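Local coordinates for protein trypanothione-dependent glyoxalase I (PDB 2C21) that belongs to the glyoxalase/bleomycin resistance/dioxygenase superfamily and, as a dimer, binds nickel(II) in sites built from both subunits, at residues A[80-85]-A[123-128]. Sequence-based numbering, arbitrary orientation.
Sequences HIAIGV and ELLNEK. With NI (nickel (II) ion), chain H.
H80 and E123 reach the same nickel ion from adjacent parallel strands, NE2 of H80 and OE1 of E123 each lying 2.2 Å from the metal. E123 gets there with CG anti to its backbone N (chi1 -171°) and the chain extended beyond; its CB passes over one face of the H80 imidazole, a CH-pi contact 4.2 Å from the ring centroid. Carboxylate and ring planes stand 64° apart. Water 2 is a further ligand, and H11 and E62 of the second subunit complete the site. A82 CB sits 3.6 Å from E123 OE1, and L125 CD1 packs against the same methyl. Strands 78-85 and 121-126 are the first and last of a βαβββ module of the vicinal oxygen chelate fold; on its far side strand 78-85 pairs antiparallel with a strand of the second subunit. I83 N bonds E123 O nearly linearly at the carbonyl (177°). On the opposite face I83 CB and L124 CD2 are 4.5 Å apart, but M32 and Y52 pack on I83 and L91 on L124. The looser, wetter end is where helix 127-141 starts: V85 O accepts hydrogen bonds from E127 N (3.0 Å) and water 1, which accepts from K128 N. There the E127 carboxylate salt-bridges R8 of the second subunit.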
loop_
_atom_site.group_PDB
_atom_site.type_symbol
_atom_site.label_atom_id
_atom_site.label_comp_id
_atom_site.label_asym_id
_atom_site.label_seq_id
_atom_site.Cartn_x
_atom_site.Cartn_y
_atom_site.Cartn_z
ATOM N N HIS A 80 4.765 5.996 -0.693
ATOM C CA HIS A 80 4.758 5.653 0.718
ATOM C C HIS A 80 3.499 4.885 1.075
ATOM O O HIS A 80 2.598 4.758 0.256
ATOM C CB HIS A 80 4.776 6.919 1.576
ATOM C CG HIS A 80 3.645 7.865 1.285
ATOM N ND1 HIS A 80 3.795 8.988 0.503
ATOM C CD2 HIS A 80 2.348 7.853 1.672
ATOM C CE1 HIS A 80 2.640 9.627 0.425
ATOM N NE2 HIS A 80 1.747 8.959 1.135
ATOM N N ILE A 81 3.464 4.408 2.318
ATOM C CA ILE A 81 2.226 4.052 2.991
ATOM C C ILE A 81 1.933 5.123 4.065
ATOM O O ILE A 81 2.852 5.715 4.642
ATOM C CB ILE A 81 2.242 2.648 3.659
ATOM C CG1 ILE A 81 3.318 2.549 4.741
ATOM C CG2 ILE A 81 2.367 1.523 2.593
ATOM C CD1 ILE A 81 3.155 1.342 5.666
ATOM N N ALA A 82 0.648 5.361 4.294
ATOM C CA ALA A 82 0.194 6.334 5.274
ATOM C C ALA A 82 -0.540 5.598 6.362
ATOM O O ALA A 82 -1.333 4.694 6.083
ATOM C CB ALA A 82 -0.722 7.342 4.617
ATOM N N ILE A 83 -0.278 6.005 7.599
ATOM C CA ILE A 83 -0.874 5.395 8.766
ATOM C C ILE A 83 -1.561 6.496 9.572
ATOM O O ILE A 83 -0.947 7.511 9.851
ATOM C CB ILE A 83 0.207 4.681 9.613
ATOM C CG1 ILE A 83 0.839 3.531 8.787
ATOM C CG2 ILE A 83 -0.375 4.193 10.958
ATOM C CD1 ILE A 83 2.015 2.851 9.470
ATOM N N GLY A 84 -2.831 6.274 9.915
ATOM C CA GLY A 84 -3.599 7.173 10.755
ATOM C C GLY A 84 -3.377 6.922 12.234
ATOM O O GLY A 84 -3.561 5.793 12.725
ATOM N N VAL A 85 -3.006 7.979 12.955
ATOM C CA VAL A 85 -2.723 7.894 14.378
ATOM C C VAL A 85 -3.526 8.944 15.155
ATOM O O VAL A 85 -4.231 9.763 14.557
ATOM C CB VAL A 85 -1.208 8.034 14.656
ATOM C CG1 VAL A 85 -0.434 6.961 13.883
ATOM C CG2 VAL A 85 -0.697 9.432 14.293
ATOM N N GLU A 123 4.157 7.915 5.964
ATOM C CA GLU A 123 3.449 9.135 6.300
ATOM C C GLU A 123 2.581 8.889 7.523
ATOM O O GLU A 123 1.732 8.007 7.512
ATOM C CB GLU A 123 2.567 9.582 5.127
ATOM C CG GLU A 123 1.954 10.973 5.298
ATOM C CD GLU A 123 1.148 11.390 4.081
ATOM O OE1 GLU A 123 0.435 10.555 3.520
ATOM O OE2 GLU A 123 1.227 12.559 3.690
ATOM N N LEU A 124 2.816 9.670 8.576
ATOM C CA LEU A 124 2.017 9.633 9.777
ATOM C C LEU A 124 1.021 10.773 9.724
ATOM O O LEU A 124 1.404 11.933 9.557
ATOM C CB LEU A 124 2.913 9.784 11.004
ATOM C CG LEU A 124 4.004 8.718 11.129
ATOM C CD1 LEU A 124 4.933 9.063 12.292
ATOM C CD2 LEU A 124 3.369 7.352 11.317
ATOM N N LEU A 125 -0.253 10.437 9.864
ATOM C CA LEU A 125 -1.327 11.409 9.768
ATOM C C LEU A 125 -2.222 11.370 10.989
ATOM O O LEU A 125 -2.574 10.302 11.475
ATOM C CB LEU A 125 -2.192 11.124 8.549
ATOM C CG LEU A 125 -1.519 11.256 7.182
ATOM C CD1 LEU A 125 -2.520 10.848 6.116
ATOM C CD2 LEU A 125 -1.028 12.674 6.947
ATOM N N ASN A 126 -2.612 12.542 11.467
ATOM C CA ASN A 126 -3.673 12.600 12.459
ATOM C C ASN A 126 -4.975 12.166 11.782
ATOM O O ASN A 126 -5.508 12.879 10.921
ATOM C CB ASN A 126 -3.807 14.003 13.035
ATOM C CG ASN A 126 -4.789 14.052 14.178
ATOM O OD1 ASN A 126 -4.407 14.197 15.348
ATOM N ND2 ASN A 126 -6.067 13.902 13.854
ATOM N N GLU A 127 -5.482 10.997 12.161
ATOM C CA GLU A 127 -6.539 10.355 11.382
ATOM C C GLU A 127 -7.831 11.129 11.454
ATOM O O GLU A 127 -8.543 11.218 10.449
ATOM C CB GLU A 127 -6.780 8.915 11.828
ATOM C CG GLU A 127 -7.922 8.243 11.084
ATOM C CD GLU A 127 -8.054 6.752 11.389
ATOM O OE1 GLU A 127 -7.228 6.191 12.148
ATOM O OE2 GLU A 127 -9.000 6.137 10.856
ATOM N N LYS A 128 -8.127 11.680 12.637
ATOM C CA LYS A 128 -9.325 12.475 12.841
ATOM C C LYS A 128 -9.376 13.581 11.786
ATOM O O LYS A 128 -10.307 13.631 10.965
ATOM C CB LYS A 128 -9.345 13.054 14.268
ATOM C CG LYS A 128 -10.643 13.712 14.697
ATOM C CD LYS A 128 -10.529 14.227 16.137
ATOM C CE LYS A 128 -11.754 15.029 16.575
ATOM N NZ LYS A 128 -11.917 16.299 15.798
HETATM NI NI NI H . -0.133 10.111 1.397
HETATM O O HOH W 1 -6.727 10.927 15.209
HETATM O O HOH W 2 -1.189 11.716 1.640
#